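Local structure of aryl acylamidase (bacterium CSBL00001, 4YJ6) at residues 278-282 / 315-319; 319-323 / 425-429; 16-20 / 75-80; 10-14 / 229-233. The protein probably hydrolyses aryl acylamides, cleaving the amide bond between an aromatic amine and its acyl group, as a member of the amidase signature family. All coordinates share one frame; numbering follows the deposited sequence.

Contact 1 of 4, residues 278-282 / 315-319; sequences GVFPV and QKQMS
Q315 sets its CG between its own backbone N and carbonyl carbon (chi1 57°) and then bends at chi2, which puts CG beside V279 O and carries the amide past P281 CD; M318, one turn on along helix 315-339, bends at chi3 and turns its terminal CE toward V279 and F280. The CE methyl of M318, a selenomethionine here, lies 3.6 Å from V279 CG2 and 3.9 Å from F280 CZ, and its side chain crosses both partners at about a right angle. The long, unbranched selenoether chain, standing for methionine's thioether, suits this place because its terminal methyl can touch a methyl of a beta-branched valine and an aromatic ring at once.

Q315 works with its aliphatic part: CB approaches the F280 ring obliquely, 3.9 Å from CD2, and CG lies 3.4 Å from V279 O. Its amide nitrogen passes P281 CD at 4.0 Å, yet its polar partners are E422 OE2 and E423 O, which hold the buried amide and fix its direction.

No direct hydrogen bond joins the two segments. A water does so instead, donating to V279 O at 2.7 Å and accepting from Q315 N at 3.0 Å, and thereby serves a backbone N-H in the first turn of the helix. Beyond the contact M318 continues into Y434 and L435 and into L377 and V381, while F280 reaches M432. This is loop-on-helix packing at the periphery of the amidase fold, where the connection leaving strand 270-273 of the large mixed sheet is laid against the N-terminal end of a long helix.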
loop_
_atom_site.group_PDB
_atom_site.type_symbol
_atom_site.label_atom_id
_atom_site.label_comp_id
_atom_site.label_asym_id
_atom_site.label_seq_id
_atom_site.Cartn_x
_atom_site.Cartn_y
_atom_site.Cartn_z
ATOM N N GLY A 278 -18.411 9.315 10.274
ATOM C CA GLY A 278 -19.135 9.751 11.458
ATOM C C GLY A 278 -18.319 9.921 12.720
ATOM O O GLY A 278 -18.870 10.327 13.752
ATOM N N VAL A 279 -17.028 9.583 12.684
ATOM C CA VAL A 279 -16.220 9.583 13.903
ATOM C C VAL A 279 -14.858 10.274 13.783
ATOM O O VAL A 279 -14.261 10.558 14.810
ATOM C CB VAL A 279 -15.941 8.147 14.438
ATOM C CG1 VAL A 279 -17.247 7.476 14.849
ATOM C CG2 VAL A 279 -15.258 7.305 13.371
ATOM N N PHE A 280 -14.352 10.526 12.566
ATOM C CA PHE A 280 -13.013 11.154 12.449
ATOM C C PHE A 280 -13.100 12.655 12.209
ATOM O O PHE A 280 -14.004 13.118 11.516
ATOM C CB PHE A 280 -12.229 10.611 11.252
ATOM C CG PHE A 280 -11.883 9.140 11.341
ATOM C CD1 PHE A 280 -12.746 8.183 10.797
ATOM C CD2 PHE A 280 -10.710 8.727 11.955
ATOM C CE1 PHE A 280 -12.429 6.831 10.856
ATOM C CE2 PHE A 280 -10.373 7.366 12.038
ATOM C CZ PHE A 280 -11.230 6.421 11.470
ATOM N N PRO A 281 -12.116 13.405 12.752
ATOM C CA PRO A 281 -11.956 14.807 12.345
ATOM C C PRO A 281 -11.243 14.862 11.004
ATOM O O PRO A 281 -10.174 14.276 10.895
ATOM C CB PRO A 281 -11.107 15.392 13.464
ATOM C CG PRO A 281 -10.227 14.213 13.923
ATOM C CD PRO A 281 -11.162 13.004 13.798
ATOM N N VAL A 282 -11.837 15.491 9.994
ATOM C CA VAL A 282 -11.251 15.473 8.656
ATOM C C VAL A 282 -11.085 16.890 8.166
ATOM O O VAL A 282 -12.025 17.691 8.267
ATOM C CB VAL A 282 -12.165 14.712 7.668
ATOM C CG1 VAL A 282 -11.608 14.758 6.235
ATOM C CG2 VAL A 282 -12.318 13.266 8.171
ATOM N N GLN A 315 -12.960 7.485 17.618
ATOM C CA GLN A 315 -11.772 7.208 16.806
ATOM C C GLN A 315 -10.505 6.907 17.640
ATOM O O GLN A 315 -9.687 6.089 17.230
ATOM C CB GLN A 315 -11.552 8.315 15.788
ATOM C CG GLN A 315 -11.405 9.724 16.387
ATOM C CD GLN A 315 -9.949 10.091 16.633
ATOM O OE1 GLN A 315 -9.057 9.300 16.400
ATOM N NE2 GLN A 315 -9.710 11.317 17.091
ATOM N N LYS A 316 -10.341 7.517 18.813
ATOM C CA LYS A 316 -9.248 7.124 19.698
ATOM C C LYS A 316 -9.389 5.699 20.174
ATOM O O LYS A 316 -8.404 4.982 20.244
ATOM C CB LYS A 316 -9.138 8.054 20.932
ATOM C CG LYS A 316 -8.015 7.592 21.876
ATOM C CD LYS A 316 -7.775 8.599 23.012
ATOM C CE LYS A 316 -6.364 8.426 23.627
ATOM N NZ LYS A 316 -6.128 7.122 24.343
ATOM N N GLN A 317 -10.601 5.268 20.518
ATOM C CA GLN A 317 -10.769 3.887 20.954
ATOM C C GLN A 317 -10.352 2.927 19.842
ATOM O O GLN A 317 -9.709 1.925 20.103
ATOM C CB GLN A 317 -12.221 3.627 21.321
ATOM C CG GLN A 317 -12.566 4.208 22.707
ATOM C CD GLN A 317 -14.056 4.058 23.020
ATOM O OE1 GLN A 317 -14.915 4.379 22.206
ATOM N NE2 GLN A 317 -14.357 3.559 24.212
HETATM N N MSE A 318 -10.726 3.246 18.607
HETATM C CA MSE A 318 -10.388 2.369 17.490
HETATM C C MSE A 318 -8.894 2.357 17.175
HETATM O O MSE A 318 -8.321 1.287 16.946
HETATM C CB MSE A 318 -11.187 2.789 16.267
HETATM C CG MSE A 318 -12.637 2.615 16.527
HETATM SE SE MSE A 318 -13.536 2.631 14.821
HETATM C CE MSE A 318 -13.193 4.507 14.303
ATOM N N SER A 319 -8.253 3.526 17.129
ATOM C CA SER A 319 -6.827 3.536 16.850
ATOM C C SER A 319 -6.022 2.861 17.953
ATOM O O SER A 319 -5.022 2.178 17.661
ATOM C CB SER A 319 -6.278 4.952 16.572
ATOM O OG SER A 319 -6.334 5.785 17.735
HETATM O O HOH W 1 -14.618 9.937 17.420
#

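Contact 2 of 4, residues 319-323 / 425-429; sequences SDAWC and DPLIG
Two waters, rather than any direct hydrogen bond, join the hydroxyl of S319 to D425. One donates to S319 OG at 2.8 Å and accepts from D425 N; the other accepts from S319 OG at 2.6 Å and donates to both D320 OD1 and D425 OD2. Because the second water donates a hydrogen bond to each carboxylate, it probably eases the proximity of two like charges, whose nearest oxygens, D320 OD1 and D425 OD2, are 4.9 Å apart. D320 is also paired with K316 through its other oxygen.

D425 CG stands anti to the backbone N (chi1 -176°), which turns the carboxylate toward the chain that follows, where OD1 takes two backbone donors. L427 N reaches it from above the carboxylate plane at 2.9 Å, forming an Asx turn, and I428 N arrives on the anti side at 3.0 Å with a straighter N-H angle of 151°, completing an Asx motif. The short side chain of aspartate suits this local bend, which presents I428 to helix 315-339.

I428 CG1 lies over one face of the W322 six-membered ring, 3.8 Å from its centroid and 13° off its normal, in a CH-pi contact. The beta-branched CG2 packs 3.7 Å from W322 CE3 and also faces C323 SG and S319 CB. G184 O accepts from W322 NE1, anchoring the indole, while F438 and P220 pack against the same side chain. G429 N is bonded to D425 O, which brings the chain back so close to D425 N that a CB on G429 would collide with it; glycine suits the place.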
loop_
_atom_site.group_PDB
_atom_site.type_symbol
_atom_site.label_atom_id
_atom_site.label_comp_id
_atom_site.label_asym_id
_atom_site.label_seq_id
_atom_site.Cartn_x
_atom_site.Cartn_y
_atom_site.Cartn_z
ATOM N N SER A 319 -8.253 3.526 17.129
ATOM C CA SER A 319 -6.827 3.536 16.850
ATOM C C SER A 319 -6.022 2.861 17.953
ATOM O O SER A 319 -5.022 2.178 17.661
ATOM C CB SER A 319 -6.278 4.952 16.572
ATOM O OG SER A 319 -6.334 5.785 17.735
ATOM N N ASP A 320 -6.420 3.051 19.210
ATOM C CA ASP A 320 -5.738 2.342 20.295
ATOM C C ASP A 320 -5.850 0.815 20.124
ATOM O O ASP A 320 -4.873 0.087 20.326
ATOM C CB ASP A 320 -6.327 2.709 21.666
ATOM C CG ASP A 320 -5.890 4.085 22.179
ATOM O OD1 ASP A 320 -4.951 4.689 21.626
ATOM O OD2 ASP A 320 -6.502 4.553 23.174
ATOM N N ALA A 321 -7.033 0.332 19.749
ATOM C CA ALA A 321 -7.230 -1.112 19.530
ATOM C C ALA A 321 -6.370 -1.580 18.370
ATOM O O ALA A 321 -5.737 -2.644 18.437
ATOM C CB ALA A 321 -8.716 -1.431 19.231
ATOM N N TRP A 322 -6.345 -0.810 17.287
ATOM C CA TRP A 322 -5.444 -1.164 16.153
ATOM C C TRP A 322 -3.991 -1.263 16.579
ATOM O O TRP A 322 -3.296 -2.247 16.265
ATOM C CB TRP A 322 -5.559 -0.114 15.044
ATOM C CG TRP A 322 -4.740 -0.503 13.795
ATOM C CD1 TRP A 322 -5.167 -1.274 12.732
ATOM C CD2 TRP A 322 -3.396 -0.125 13.493
ATOM N NE1 TRP A 322 -4.162 -1.400 11.816
ATOM C CE2 TRP A 322 -3.064 -0.704 12.254
ATOM C CE3 TRP A 322 -2.421 0.626 14.174
ATOM C CZ2 TRP A 322 -1.813 -0.545 11.669
ATOM C CZ3 TRP A 322 -1.184 0.787 13.608
ATOM C CH2 TRP A 322 -0.874 0.196 12.356
ATOM N N CYS A 323 -3.523 -0.276 17.344
ATOM C CA CYS A 323 -2.136 -0.299 17.803
ATOM C C CYS A 323 -1.841 -1.511 18.653
ATOM O O CYS A 323 -0.781 -2.125 18.513
ATOM C CB CYS A 323 -1.802 0.983 18.593
ATOM S SG CYS A 323 -1.671 2.468 17.549
ATOM N N ASP A 425 -4.327 10.189 17.031
ATOM C CA ASP A 425 -3.062 9.467 17.109
ATOM C C ASP A 425 -2.184 9.798 15.880
ATOM O O ASP A 425 -2.610 9.665 14.724
ATOM C CB ASP A 425 -3.343 7.966 17.167
ATOM C CG ASP A 425 -2.076 7.147 17.340
ATOM O OD1 ASP A 425 -1.356 6.985 16.350
ATOM O OD2 ASP A 425 -1.804 6.674 18.456
ATOM N N PRO A 426 -0.962 10.280 16.124
ATOM C CA PRO A 426 -0.160 10.783 15.016
ATOM C C PRO A 426 0.449 9.663 14.176
ATOM O O PRO A 426 0.883 9.943 13.057
ATOM C CB PRO A 426 0.951 11.571 15.725
ATOM C CG PRO A 426 1.107 10.898 17.016
ATOM C CD PRO A 426 -0.286 10.485 17.420
ATOM N N LEU A 427 0.467 8.441 14.695
ATOM C CA LEU A 427 1.006 7.314 13.910
ATOM C C LEU A 427 -0.021 6.808 12.914
ATOM O O LEU A 427 0.287 6.575 11.752
ATOM C CB LEU A 427 1.408 6.149 14.818
ATOM C CG LEU A 427 2.322 6.459 16.005
ATOM C CD1 LEU A 427 2.684 5.143 16.697
ATOM C CD2 LEU A 427 3.592 7.206 15.536
ATOM N N ILE A 428 -1.265 6.634 13.351
ATOM C CA ILE A 428 -2.218 5.938 12.503
ATOM C C ILE A 428 -3.633 6.520 12.594
ATOM O O ILE A 428 -4.519 6.131 11.843
ATOM C CB ILE A 428 -2.268 4.435 12.889
ATOM C CG1 ILE A 428 -2.811 3.560 11.757
ATOM C CG2 ILE A 428 -3.139 4.225 14.119
ATOM C CD1 ILE A 428 -1.871 3.485 10.525
ATOM N N GLY A 429 -3.870 7.435 13.526
ATOM C CA GLY A 429 -5.256 7.853 13.788
ATOM C C GLY A 429 -5.987 8.504 12.630
ATOM O O GLY A 429 -7.231 8.405 12.539
HETATM O O HOH W 2 -6.625 8.574 17.518
HETATM O O HOH W 3 -4.164 5.234 19.088
#

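Contact 3 of 4, residues 16-20 / 75-80; sequences IVELV and MLAGVP
I16 and V17 of helix 13-21 rest on a type II beta turn, L76 to V79, that leads into strand 80-84 of the three-stranded mixed sheet. V17 CG2 presses on V79 CG2 at 3.5 Å, tighter than usual for two methyls, the side chains meeting at a slant. I16 sends its two branches to different neighbours: CG2 to G78 O at 3.5 Å, and CD1, carried out by an extended chi2 of 164°, reaching out to meet P80 CD end-on at 3.7 Å. V20, one turn further along the helix, places CG1 3.7 Å from A77 O. Branched aliphatic residues suit such a surface, since they fill it with methyls at short range from the backbone. One water bridges the segments, donating to V17 O at 2.7 Å and to A77 O at 2.9 Å.

The turn is closed by V79 N bonded to L76 O. Further out, L76, G78 and V79 bond through their backbones to E123, D124 and L126, and V30 of helix 27-45 covers V20 and P80. G78 is the third residue of the type II turn, where a positive phi, here 91°, is expected; a CB there would jam against the carbonyl O of A77 and run into V20 CG2.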
loop_
_atom_site.group_PDB
_atom_site.type_symbol
_atom_site.label_atom_id
_atom_site.label_comp_id
_atom_site.label_asym_id
_atom_site.label_seq_id
_atom_site.Cartn_x
_atom_site.Cartn_y
_atom_site.Cartn_z
ATOM N N ILE A 16 4.773 -1.455 -21.374
ATOM C CA ILE A 16 6.034 -2.211 -21.344
ATOM C C ILE A 16 5.854 -3.656 -21.764
ATOM O O ILE A 16 6.677 -4.219 -22.509
ATOM C CB ILE A 16 6.677 -2.144 -19.960
ATOM C CG1 ILE A 16 7.188 -0.702 -19.758
ATOM C CG2 ILE A 16 7.871 -3.114 -19.883
ATOM C CD1 ILE A 16 7.503 -0.382 -18.349
ATOM N N VAL A 17 4.812 -4.306 -21.265
ATOM C CA VAL A 17 4.556 -5.689 -21.657
ATOM C C VAL A 17 4.518 -5.784 -23.189
ATOM O O VAL A 17 5.083 -6.690 -23.795
ATOM C CB VAL A 17 3.228 -6.194 -21.085
ATOM C CG1 VAL A 17 2.751 -7.450 -21.811
ATOM C CG2 VAL A 17 3.376 -6.470 -19.581
ATOM N N GLU A 18 3.822 -4.845 -23.813
ATOM C CA GLU A 18 3.682 -4.904 -25.277
ATOM C C GLU A 18 5.005 -4.591 -25.983
ATOM O O GLU A 18 5.338 -5.221 -27.007
ATOM C CB GLU A 18 2.558 -3.955 -25.717
ATOM C CG GLU A 18 2.455 -3.745 -27.228
ATOM C CD GLU A 18 2.072 -4.991 -27.990
ATOM O OE1 GLU A 18 1.539 -5.951 -27.380
ATOM O OE2 GLU A 18 2.308 -5.004 -29.221
ATOM N N LEU A 19 5.744 -3.603 -25.473
ATOM C CA LEU A 19 7.044 -3.226 -26.038
ATOM C C LEU A 19 7.992 -4.422 -25.990
ATOM O O LEU A 19 8.735 -4.689 -26.930
ATOM C CB LEU A 19 7.691 -2.119 -25.223
ATOM C CG LEU A 19 7.727 -0.654 -25.699
ATOM C CD1 LEU A 19 6.962 -0.346 -27.002
ATOM C CD2 LEU A 19 7.404 0.318 -24.579
ATOM N N VAL A 20 7.953 -5.160 -24.889
ATOM C CA VAL A 20 8.874 -6.288 -24.744
ATOM C C VAL A 20 8.396 -7.497 -25.579
ATOM O O VAL A 20 9.192 -8.120 -26.289
ATOM C CB VAL A 20 9.049 -6.637 -23.230
ATOM C CG1 VAL A 20 9.752 -7.983 -23.058
ATOM C CG2 VAL A 20 9.825 -5.503 -22.513
HETATM N N MSE A 75 3.029 -13.160 -17.979
HETATM C CA MSE A 75 2.074 -12.141 -18.406
HETATM C C MSE A 75 2.545 -10.707 -18.099
HETATM O O MSE A 75 1.953 -9.733 -18.584
HETATM C CB MSE A 75 0.697 -12.426 -17.799
HETATM C CG MSE A 75 0.471 -11.967 -16.410
HETATM SE SE MSE A 75 -1.384 -12.550 -15.861
HETATM C CE MSE A 75 -0.788 -14.453 -15.750
ATOM N N LEU A 76 3.571 -10.564 -17.261
ATOM C CA LEU A 76 4.166 -9.251 -16.992
ATOM C C LEU A 76 5.610 -9.223 -17.499
ATOM O O LEU A 76 6.457 -8.512 -16.980
ATOM C CB LEU A 76 4.138 -8.932 -15.489
ATOM C CG LEU A 76 2.729 -8.662 -14.955
ATOM C CD1 LEU A 76 2.829 -8.410 -13.434
ATOM C CD2 LEU A 76 2.120 -7.469 -15.622
ATOM N N ALA A 77 5.890 -9.986 -18.542
ATOM C CA ALA A 77 7.274 -10.099 -18.987
ATOM C C ALA A 77 7.942 -8.749 -19.260
ATOM O O ALA A 77 7.507 -7.963 -20.122
ATOM C CB ALA A 77 7.367 -11.022 -20.250
ATOM N N GLY A 78 9.002 -8.486 -18.510
ATOM C CA GLY A 78 9.808 -7.296 -18.702
ATOM C C GLY A 78 9.381 -6.087 -17.874
ATOM O O GLY A 78 10.049 -5.076 -17.891
ATOM N N VAL A 79 8.272 -6.180 -17.150
ATOM C CA VAL A 79 7.820 -5.023 -16.374
ATOM C C VAL A 79 8.732 -4.868 -15.168
ATOM O O VAL A 79 8.837 -5.788 -14.368
ATOM C CB VAL A 79 6.383 -5.250 -15.886
ATOM C CG1 VAL A 79 5.951 -4.118 -14.898
ATOM C CG2 VAL A 79 5.450 -5.316 -17.070
ATOM N N PRO A 80 9.372 -3.697 -14.992
ATOM C CA PRO A 80 10.267 -3.520 -13.845
ATOM C C PRO A 80 9.503 -3.136 -12.592
ATOM O O PRO A 80 8.558 -2.367 -12.684
ATOM C CB PRO A 80 11.165 -2.366 -14.280
ATOM C CG PRO A 80 10.276 -1.514 -15.171
ATOM C CD PRO A 80 9.353 -2.515 -15.882
HETATM O O HOH W 4 6.093 -8.858 -22.469
#

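Contact 4 of 4, residues 10-14 / 229-233; sequences WKSAA and RTVRD
Hydrogen bonding centres on D233, whose carboxylate receives two successive backbone N-H groups: A13 N gives to OD2 at 2.7 Å and A14 N to OD1 at 3.0 Å, both fairly straight. A13 N comes from above the carboxylate plane, A14 N on the syn side but tilted 32° out of the plane. With both oxygens engaged, the carboxylate can hardly rotate, and its negative charge probably gains from the positive end of the helix dipole.

D233, from another helix, thus accepts from two N-H groups of the first turn of helix 13-21, while S12 is that helix's N-cap and turns OG to E15 N. T230 does for helix 231-241 what S12 does here: its OG1 accepts from D233 N at 2.9 Å, which also steadies the backbone that carries the carboxylate.

Water supplies a further link, donating to W10 O and accepting from R229 NE.

Packing involves the small CB of A13, 3.5 Å from D233 OD1, and A14 CB beside R232 CD; alanine permits this close approach. R229, bent at chi3 (-61°), brings CD to the edge of the W10 ring, 3.8 Å from CZ3, while W10 CE3 lies over one face of the guanidinium, the two planes 77° apart. Its NH1 is held by V171 O and V176 O.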
loop_
_atom_site.group_PDB
_atom_site.type_symbol
_atom_site.label_atom_id
_atom_site.label_comp_id
_atom_site.label_asym_id
_atom_site.label_seq_id
_atom_site.Cartn_x
_atom_site.Cartn_y
_atom_site.Cartn_z
ATOM N N TRP A 10 7.615 6.891 -17.221
ATOM C CA TRP A 10 6.164 7.105 -17.387
ATOM C C TRP A 10 5.394 6.071 -18.234
ATOM O O TRP A 10 4.169 6.198 -18.418
ATOM C CB TRP A 10 5.857 8.546 -17.888
ATOM C CG TRP A 10 6.443 9.624 -17.010
ATOM C CD1 TRP A 10 7.494 10.471 -17.310
ATOM C CD2 TRP A 10 6.024 9.971 -15.677
ATOM N NE1 TRP A 10 7.746 11.306 -16.242
ATOM C CE2 TRP A 10 6.861 11.026 -15.230
ATOM C CE3 TRP A 10 5.020 9.494 -14.822
ATOM C CZ2 TRP A 10 6.730 11.609 -13.957
ATOM C CZ3 TRP A 10 4.884 10.065 -13.567
ATOM C CH2 TRP A 10 5.735 11.123 -13.141
ATOM N N LYS A 11 6.066 5.051 -18.754
ATOM C CA LYS A 11 5.364 4.022 -19.496
ATOM C C LYS A 11 4.552 3.167 -18.512
ATOM O O LYS A 11 5.022 2.913 -17.390
ATOM C CB LYS A 11 6.332 3.120 -20.248
ATOM C CG LYS A 11 7.061 3.848 -21.378
ATOM C CD LYS A 11 6.170 3.980 -22.623
ATOM C CE LYS A 11 7.009 4.407 -23.854
ATOM N NZ LYS A 11 7.464 5.825 -23.733
ATOM N N SER A 12 3.374 2.732 -18.944
ATOM C CA SER A 12 2.564 1.825 -18.118
ATOM C C SER A 12 3.084 0.393 -18.172
ATOM O O SER A 12 3.872 0.032 -19.045
ATOM C CB SER A 12 1.099 1.851 -18.544
ATOM O OG SER A 12 0.932 1.221 -19.789
ATOM N N ALA A 13 2.664 -0.434 -17.218
ATOM C CA ALA A 13 3.005 -1.856 -17.292
ATOM C C ALA A 13 2.420 -2.465 -18.563
ATOM O O ALA A 13 3.069 -3.285 -19.210
ATOM C CB ALA A 13 2.476 -2.611 -16.042
ATOM N N ALA A 14 1.186 -2.082 -18.914
ATOM C CA ALA A 14 0.584 -2.595 -20.138
ATOM C C ALA A 14 1.457 -2.213 -21.337
ATOM O O ALA A 14 1.696 -3.032 -22.225
ATOM C CB ALA A 14 -0.838 -2.036 -20.317
ATOM N N ARG A 229 -0.125 3.779 -11.546
ATOM C CA ARG A 229 -0.643 5.076 -11.989
ATOM C C ARG A 229 -1.953 4.904 -12.723
ATOM O O ARG A 229 -2.692 5.882 -12.875
ATOM C CB ARG A 229 0.356 5.813 -12.908
ATOM C CG ARG A 229 1.632 6.274 -12.153
ATOM C CD ARG A 229 2.599 7.098 -13.019
ATOM N NE ARG A 229 3.074 6.309 -14.145
ATOM C CZ ARG A 229 4.107 5.461 -14.092
ATOM N NH1 ARG A 229 4.849 5.336 -12.991
ATOM N NH2 ARG A 229 4.409 4.766 -15.172
ATOM N N THR A 230 -2.240 3.697 -13.214
ATOM C CA THR A 230 -3.511 3.432 -13.901
ATOM C C THR A 230 -4.238 2.263 -13.277
ATOM O O THR A 230 -3.624 1.358 -12.711
ATOM C CB THR A 230 -3.336 3.070 -15.388
ATOM O OG1 THR A 230 -2.758 1.742 -15.514
ATOM C CG2 THR A 230 -2.434 4.079 -16.080
ATOM N N VAL A 231 -5.554 2.269 -13.426
ATOM C CA VAL A 231 -6.352 1.184 -12.893
ATOM C C VAL A 231 -6.090 -0.084 -13.693
ATOM O O VAL A 231 -6.010 -1.164 -13.109
ATOM C CB VAL A 231 -7.855 1.551 -12.866
ATOM C CG1 VAL A 231 -8.689 0.360 -12.362
ATOM C CG2 VAL A 231 -8.040 2.804 -11.966
ATOM N N ARG A 232 -5.895 0.040 -15.013
ATOM C CA ARG A 232 -5.594 -1.121 -15.848
ATOM C C ARG A 232 -4.310 -1.819 -15.346
ATOM O O ARG A 232 -4.250 -3.041 -15.283
ATOM C CB ARG A 232 -5.392 -0.704 -17.329
ATOM C CG ARG A 232 -4.913 -1.876 -18.244
ATOM C CD ARG A 232 -4.838 -1.442 -19.726
ATOM N NE ARG A 232 -6.203 -1.124 -20.166
ATOM C CZ ARG A 232 -6.625 0.045 -20.685
ATOM N NH1 ARG A 232 -5.781 1.071 -20.923
ATOM N NH2 ARG A 232 -7.921 0.188 -20.997
ATOM N N ASP A 233 -3.282 -1.063 -14.993
ATOM C CA ASP A 233 -2.046 -1.718 -14.549
ATOM C C ASP A 233 -2.302 -2.452 -13.240
ATOM O O ASP A 233 -1.671 -3.478 -12.955
ATOM C CB ASP A 233 -0.904 -0.735 -14.330
ATOM C CG ASP A 233 -0.195 -0.349 -15.641
ATOM O OD1 ASP A 233 -0.524 -0.919 -16.704
ATOM O OD2 ASP A 233 0.692 0.507 -15.562
HETATM O O HOH W 5 2.288 7.463 -16.724
#

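From the N terminus, the chain passes through 10-14, where helix 13-21 begins, and on into 16-20 of that helix. Contact 3 closes first, when 75-80 comes back to that helix as it enters strand 80-84; contact 4 closes a much larger loop at 229-233 and encloses contact 3. The two touch, V79 CG2 lying 3.8 Å from A13 O, and together tie the N-terminal helix to the three-stranded sheet and to helix 231-241. Contacts 1 and 2 follow in series; they share S319 and lay the loop after strand 270-273 and the loop before helix 434-439 on helix 315-339. This second pair sits across the chain's centre from the first, contacts 1 and 3 being about 43 Å apart between centres.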